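Local structure of luciferase-like monooxygenase (Streptomyces bottropensis, 7BIP) at residues 223-235 / 312-325. The protein is probably a flavin-dependent monooxygenase of the bacterial luciferase family that takes part in the biosynthesis of the aromatic polyketide rishirilide. Residues are numbered along the deposited sequence; the frame is centred on the assembly and turned at random.
With EDO (1,2-ethanediol), chain I.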
loop_
_atom_site.group_PDB
_atom_site.type_symbol
_atom_site.label_atom_id
_atom_site.label_comp_id
_atom_site.label_asym_id
_atom_site.label_seq_id
_atom_site.Cartn_x
_atom_site.Cartn_y
_atom_site.Cartn_z
ATOM N N PRO A 223 -1.036 -0.480 30.800
ATOM C CA PRO A 223 -1.567 -1.029 29.546
ATOM C C PRO A 223 -3.078 -1.180 29.613
ATOM O O PRO A 223 -3.629 -1.646 30.611
ATOM C CB PRO A 223 -0.872 -2.394 29.423
ATOM C CG PRO A 223 0.064 -2.510 30.602
ATOM C CD PRO A 223 -0.376 -1.508 31.620
ATOM N N THR A 224 -3.752 -0.763 28.541
ATOM C CA THR A 224 -5.181 -0.995 28.410
ATOM C C THR A 224 -5.414 -2.297 27.649
ATOM O O THR A 224 -4.481 -2.938 27.159
ATOM C CB THR A 224 -5.871 0.153 27.680
ATOM O OG1 THR A 224 -5.529 0.099 26.288
ATOM C CG2 THR A 224 -5.447 1.499 28.258
ATOM N N GLU A 225 -6.684 -2.683 27.525
ATOM C CA GLU A 225 -7.002 -3.894 26.780
ATOM C C GLU A 225 -6.640 -3.775 25.305
ATOM O O GLU A 225 -6.473 -4.803 24.640
ATOM C CB GLU A 225 -8.488 -4.243 26.933
ATOM C CG GLU A 225 -9.440 -3.148 26.506
ATOM C CD GLU A 225 -10.888 -3.565 26.641
ATOM O OE1 GLU A 225 -11.783 -2.739 26.368
ATOM O OE2 GLU A 225 -11.137 -4.725 27.016
ATOM N N GLU A 226 -6.485 -2.558 24.782
ATOM C CA GLU A 226 -6.071 -2.397 23.390
ATOM C C GLU A 226 -4.564 -2.534 23.196
ATOM O O GLU A 226 -4.100 -2.545 22.046
ATOM C CB GLU A 226 -6.557 -1.052 22.847
ATOM C CG GLU A 226 -8.032 -1.061 22.491
ATOM C CD GLU A 226 -8.555 0.294 22.084
ATOM O OE1 GLU A 226 -8.521 1.215 22.928
ATOM O OE2 GLU A 226 -9.010 0.436 20.926
ATOM N N ASP A 227 -3.796 -2.671 24.277
ATOM C CA ASP A 227 -2.352 -2.848 24.195
ATOM C C ASP A 227 -1.937 -4.310 24.142
ATOM O O ASP A 227 -0.743 -4.595 24.039
ATOM C CB ASP A 227 -1.669 -2.175 25.389
ATOM C CG ASP A 227 -1.698 -0.671 25.291
ATOM O OD1 ASP A 227 -1.307 -0.144 24.226
ATOM O OD2 ASP A 227 -2.118 -0.016 26.268
ATOM N N ILE A 228 -2.888 -5.241 24.216
ATOM C CA ILE A 228 -2.593 -6.667 24.260
ATOM C C ILE A 228 -3.481 -7.347 23.227
ATOM O O ILE A 228 -4.713 -7.330 23.361
ATOM C CB ILE A 228 -2.832 -7.261 25.656
ATOM C CG1 ILE A 228 -1.903 -6.615 26.692
ATOM C CG2 ILE A 228 -2.639 -8.768 25.646
ATOM C CD1 ILE A 228 -2.297 -6.952 28.117
ATOM N N HIS A 229 -2.860 -7.930 22.198
ATOM C CA HIS A 229 -3.568 -8.563 21.089
ATOM C C HIS A 229 -3.243 -10.048 21.031
ATOM O O HIS A 229 -2.100 -10.447 21.245
ATOM C CB HIS A 229 -3.171 -7.941 19.739
ATOM C CG HIS A 229 -3.859 -6.648 19.428
ATOM N ND1 HIS A 229 -4.409 -6.378 18.191
ATOM C CD2 HIS A 229 -4.052 -5.536 20.177
ATOM C CE1 HIS A 229 -4.929 -5.162 18.201
ATOM N NE2 HIS A 229 -4.720 -4.628 19.391
ATOM N N MET A 230 -4.246 -10.869 20.722
ATOM C CA MET A 230 -4.025 -12.277 20.410
ATOM C C MET A 230 -4.999 -12.670 19.312
ATOM O O MET A 230 -6.137 -12.200 19.304
ATOM C CB MET A 230 -4.242 -13.193 21.623
ATOM C CG MET A 230 -3.460 -12.791 22.871
ATOM S SD MET A 230 -3.701 -13.997 24.181
ATOM C CE MET A 230 -3.480 -12.969 25.633
ATOM N N SER A 231 -4.563 -13.533 18.397
ATOM C CA SER A 231 -5.421 -14.021 17.320
ATOM C C SER A 231 -5.856 -15.452 17.600
ATOM O O SER A 231 -5.072 -16.259 18.106
ATOM C CB SER A 231 -4.726 -13.952 15.958
ATOM O OG SER A 231 -4.623 -12.608 15.512
ATOM N N TYR A 232 -7.114 -15.757 17.270
ATOM C CA TYR A 232 -7.660 -17.103 17.409
ATOM C C TYR A 232 -8.405 -17.467 16.137
ATOM O O TYR A 232 -9.217 -16.675 15.660
ATOM C CB TYR A 232 -8.648 -17.200 18.571
ATOM C CG TYR A 232 -8.074 -17.144 19.968
ATOM C CD1 TYR A 232 -7.697 -18.303 20.636
ATOM C CD2 TYR A 232 -7.967 -15.932 20.637
ATOM C CE1 TYR A 232 -7.200 -18.253 21.931
ATOM C CE2 TYR A 232 -7.467 -15.870 21.923
ATOM C CZ TYR A 232 -7.095 -17.032 22.564
ATOM O OH TYR A 232 -6.598 -16.959 23.834
ATOM N N ASN A 233 -8.173 -18.672 15.619
ATOM C CA ASN A 233 -9.035 -19.181 14.558
ATOM C C ASN A 233 -10.472 -19.265 15.059
ATOM O O ASN A 233 -10.731 -19.680 16.193
ATOM C CB ASN A 233 -8.546 -20.546 14.079
ATOM C CG ASN A 233 -7.220 -20.457 13.357
ATOM O OD1 ASN A 233 -6.916 -19.444 12.728
ATOM N ND2 ASN A 233 -6.417 -21.512 13.451
ATOM N N CYS A 234 -11.415 -18.822 14.227
ATOM C CA CYS A 234 -12.783 -18.688 14.709
ATOM C C CYS A 234 -13.753 -19.163 13.641
ATOM O O CYS A 234 -13.684 -18.716 12.491
ATOM C CB CYS A 234 -13.077 -17.231 15.102
ATOM S SG CYS A 234 -14.747 -16.988 15.684
ATOM N N TYR A 235 -14.650 -20.068 14.026
ATOM C CA TYR A 235 -15.695 -20.546 13.126
ATOM C C TYR A 235 -16.928 -20.830 13.965
ATOM O O TYR A 235 -16.856 -21.617 14.916
ATOM C CB TYR A 235 -15.239 -21.810 12.368
ATOM C CG TYR A 235 -16.176 -22.213 11.255
ATOM C CD1 TYR A 235 -15.854 -21.958 9.933
ATOM C CD2 TYR A 235 -17.386 -22.831 11.526
ATOM C CE1 TYR A 235 -16.715 -22.320 8.907
ATOM C CE2 TYR A 235 -18.249 -23.188 10.521
ATOM C CZ TYR A 235 -17.908 -22.928 9.210
ATOM O OH TYR A 235 -18.760 -23.280 8.188
ATOM N N ILE A 312 -11.051 -17.760 28.770
ATOM C CA ILE A 312 -9.868 -17.013 28.346
ATOM C C ILE A 312 -9.755 -15.712 29.130
ATOM O O ILE A 312 -8.669 -15.341 29.604
ATOM C CB ILE A 312 -9.924 -16.769 26.822
ATOM C CG1 ILE A 312 -9.651 -18.076 26.063
ATOM C CG2 ILE A 312 -8.935 -15.688 26.398
ATOM C CD1 ILE A 312 -10.160 -18.072 24.640
ATOM N N ARG A 313 -10.875 -15.003 29.288
ATOM C CA ARG A 313 -10.873 -13.766 30.062
ATOM C C ARG A 313 -10.469 -14.030 31.508
ATOM O O ARG A 313 -9.744 -13.234 32.115
ATOM C CB ARG A 313 -12.255 -13.111 29.979
ATOM C CG ARG A 313 -12.337 -11.689 30.521
ATOM C CD ARG A 313 -13.764 -11.177 30.484
ATOM N NE ARG A 313 -13.853 -9.805 30.970
ATOM C CZ ARG A 313 -14.217 -9.475 32.207
ATOM N NH1 ARG A 313 -14.523 -10.421 33.088
ATOM N NH2 ARG A 313 -14.266 -8.199 32.568
ATOM N N GLY A 314 -10.915 -15.153 32.071
ATOM C CA GLY A 314 -10.512 -15.503 33.424
ATOM C C GLY A 314 -9.023 -15.758 33.557
ATOM O O GLY A 314 -8.427 -15.441 34.591
ATOM N N TRP A 315 -8.397 -16.323 32.518
ATOM C CA TRP A 315 -6.962 -16.582 32.582
ATOM C C TRP A 315 -6.137 -15.325 32.336
ATOM O O TRP A 315 -5.119 -15.108 33.002
ATOM C CB TRP A 315 -6.547 -17.632 31.550
ATOM C CG TRP A 315 -7.218 -18.949 31.677
ATOM C CD1 TRP A 315 -7.728 -19.514 32.809
ATOM C CD2 TRP A 315 -7.452 -19.883 30.618
ATOM N NE1 TRP A 315 -8.270 -20.744 32.519
ATOM C CE2 TRP A 315 -8.117 -20.992 31.178
ATOM C CE3 TRP A 315 -7.172 -19.885 29.246
ATOM C CZ2 TRP A 315 -8.499 -22.099 30.414
ATOM C CZ3 TRP A 315 -7.546 -20.984 28.489
ATOM C CH2 TRP A 315 -8.205 -22.076 29.074
ATOM N N PHE A 316 -6.533 -14.515 31.359
ATOM C CA PHE A 316 -5.664 -13.478 30.828
ATOM C C PHE A 316 -6.087 -12.067 31.188
ATOM O O PHE A 316 -5.281 -11.146 31.030
ATOM C CB PHE A 316 -5.590 -13.577 29.294
ATOM C CG PHE A 316 -5.083 -14.898 28.788
ATOM C CD1 PHE A 316 -4.238 -15.686 29.559
ATOM C CD2 PHE A 316 -5.445 -15.350 27.520
ATOM C CE1 PHE A 316 -3.778 -16.907 29.084
ATOM C CE2 PHE A 316 -4.992 -16.562 27.046
ATOM C CZ PHE A 316 -4.151 -17.337 27.813
ATOM N N GLY A 317 -7.311 -11.866 31.653
ATOM C CA GLY A 317 -7.818 -10.523 31.822
ATOM C C GLY A 317 -8.449 -10.019 30.541
ATOM O O GLY A 317 -8.678 -10.768 29.585
ATOM N N ASP A 318 -8.734 -8.722 30.520
ATOM C CA ASP A 318 -9.347 -8.110 29.344
ATOM C C ASP A 318 -8.289 -7.730 28.314
ATOM O O ASP A 318 -7.276 -7.114 28.654
ATOM C CB ASP A 318 -10.148 -6.879 29.755
ATOM C CG ASP A 318 -11.500 -7.235 30.308
ATOM O OD1 ASP A 318 -12.291 -7.858 29.572
ATOM O OD2 ASP A 318 -11.766 -6.907 31.482
ATOM N N PHE A 319 -8.519 -8.091 27.054
ATOM C CA PHE A 319 -7.571 -7.764 25.988
ATOM C C PHE A 319 -8.325 -7.778 24.659
ATOM O O PHE A 319 -9.558 -7.869 24.630
ATOM C CB PHE A 319 -6.366 -8.718 26.010
ATOM C CG PHE A 319 -6.705 -10.158 25.689
ATOM C CD1 PHE A 319 -6.472 -10.669 24.420
ATOM C CD2 PHE A 319 -7.241 -10.996 26.655
ATOM C CE1 PHE A 319 -6.782 -11.985 24.117
ATOM C CE2 PHE A 319 -7.550 -12.319 26.356
ATOM C CZ PHE A 319 -7.318 -12.813 25.078
ATOM N N THR A 320 -7.584 -7.645 23.562
ATOM C CA THR A 320 -8.139 -7.546 22.216
ATOM C C THR A 320 -7.905 -8.854 21.466
ATOM O O THR A 320 -6.754 -9.266 21.277
ATOM C CB THR A 320 -7.505 -6.372 21.472
ATOM O OG1 THR A 320 -7.782 -5.156 22.186
ATOM C CG2 THR A 320 -8.059 -6.273 20.063
ATOM N N ILE A 321 -8.992 -9.502 21.039
ATOM C CA ILE A 321 -8.915 -10.744 20.271
ATOM C C ILE A 321 -9.194 -10.426 18.810
ATOM O O ILE A 321 -10.143 -9.692 18.503
ATOM C CB ILE A 321 -9.919 -11.789 20.787
ATOM C CG1 ILE A 321 -9.408 -12.444 22.076
ATOM C CG2 ILE A 321 -10.185 -12.857 19.704
ATOM C CD1 ILE A 321 -10.389 -13.420 22.740
ATOM N N SER A 322 -8.378 -10.981 17.914
ATOM C CA SER A 322 -8.662 -10.976 16.482
ATOM C C SER A 322 -9.176 -12.354 16.096
ATOM O O SER A 322 -8.484 -13.359 16.308
ATOM C CB SER A 322 -7.429 -10.622 15.644
ATOM O OG SER A 322 -6.869 -9.388 16.041
ATOM N N LEU A 323 -10.379 -12.396 15.529
ATOM C CA LEU A 323 -11.008 -13.651 15.124
ATOM C C LEU A 323 -10.603 -13.958 13.686
ATOM O O LEU A 323 -10.989 -13.243 12.761
ATOM C CB LEU A 323 -12.524 -13.540 15.260
ATOM C CG LEU A 323 -13.020 -13.057 16.625
ATOM C CD1 LEU A 323 -14.445 -12.544 16.496
ATOM C CD2 LEU A 323 -12.929 -14.184 17.667
ATOM N N GLN A 324 -9.815 -15.011 13.501
ATOM C CA GLN A 324 -9.345 -15.381 12.170
ATOM C C GLN A 324 -10.436 -16.188 11.464
ATOM O O GLN A 324 -10.670 -17.353 11.810
ATOM C CB GLN A 324 -8.041 -16.166 12.289
ATOM C CG GLN A 324 -7.609 -16.798 10.988
ATOM C CD GLN A 324 -7.512 -15.770 9.897
ATOM O OE1 GLN A 324 -6.975 -14.685 10.107
ATOM N NE2 GLN A 324 -8.046 -16.089 8.732
ATOM N N VAL A 325 -11.099 -15.595 10.461
ATOM C CA VAL A 325 -12.369 -16.129 9.957
ATOM C C VAL A 325 -12.281 -16.693 8.545
ATOM O O VAL A 325 -13.297 -17.184 8.037
ATOM C CB VAL A 325 -13.496 -15.076 10.025
ATOM C CG1 VAL A 325 -13.838 -14.721 11.482
ATOM C CG2 VAL A 325 -13.121 -13.819 9.251
HETATM C C1 EDO I . -2.587 -19.481 11.285
HETATM O O1 EDO I . -3.588 -19.290 10.280
HETATM C C2 EDO I . -2.626 -18.304 12.252
HETATM O O2 EDO I . -3.628 -18.537 13.248
HETATM O O HOH W 1 -15.167 -18.483 10.001
#
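Met230 packs into the corner formed by Phe319 and Phe316: its CE sits over one face of the Phe319 ring, 3.8 Å from the centroid, and touches Phe316 CD2 at 3.6 Å. SD reaches both rings obliquely, a pair of Met-aromatic contacts. Phe319 CG stands between its own backbone N and carbonyl carbon (chi1 66°), which brings the ring alongside Met230, with CE1 against its CG. Next along the same face, Tyr232 sends OH to the edge of the Phe316 ring, 3.6 Å from CE2, while Ile312 CD1 and Ile321 CD1 pack obliquely on the Tyr232 ring. A serine in place of Tyr232 would probably open a gap between Ile312, Ile321 and the Phe316 edge. These side chains fill the layer between barrel and helix 302-316 in the TIM-barrel fold of the luciferase family, where strands 228-236 and 320-324 run parallel. Six backbone bonds join them, from Thr320 N to Ile228 O (2.9 Å) through to Cys234 N to Gln324 O. On the other face, inside the barrel, Thr320 CG2 lies 3.8 Å from the centroid of the His229 ring, over its face, a CH-pi contact, and Ser231 OG, whose polar partner is Asn6, rests on Ser322 CB; Ser322 OG is hydrogen-bonded to His39 and Lys41. In the turn leading into strand 228-236, Glu225 O accepts from Thr320 OG1 (2.8 Å), which lies above the carbonyl plane. Glu225 OE2 and Asp318 OD1, 4.2 Å apart, both bond Met1 N, whose positive charge probably offsets their repulsion; Arg313 NE also bridges to Asp318.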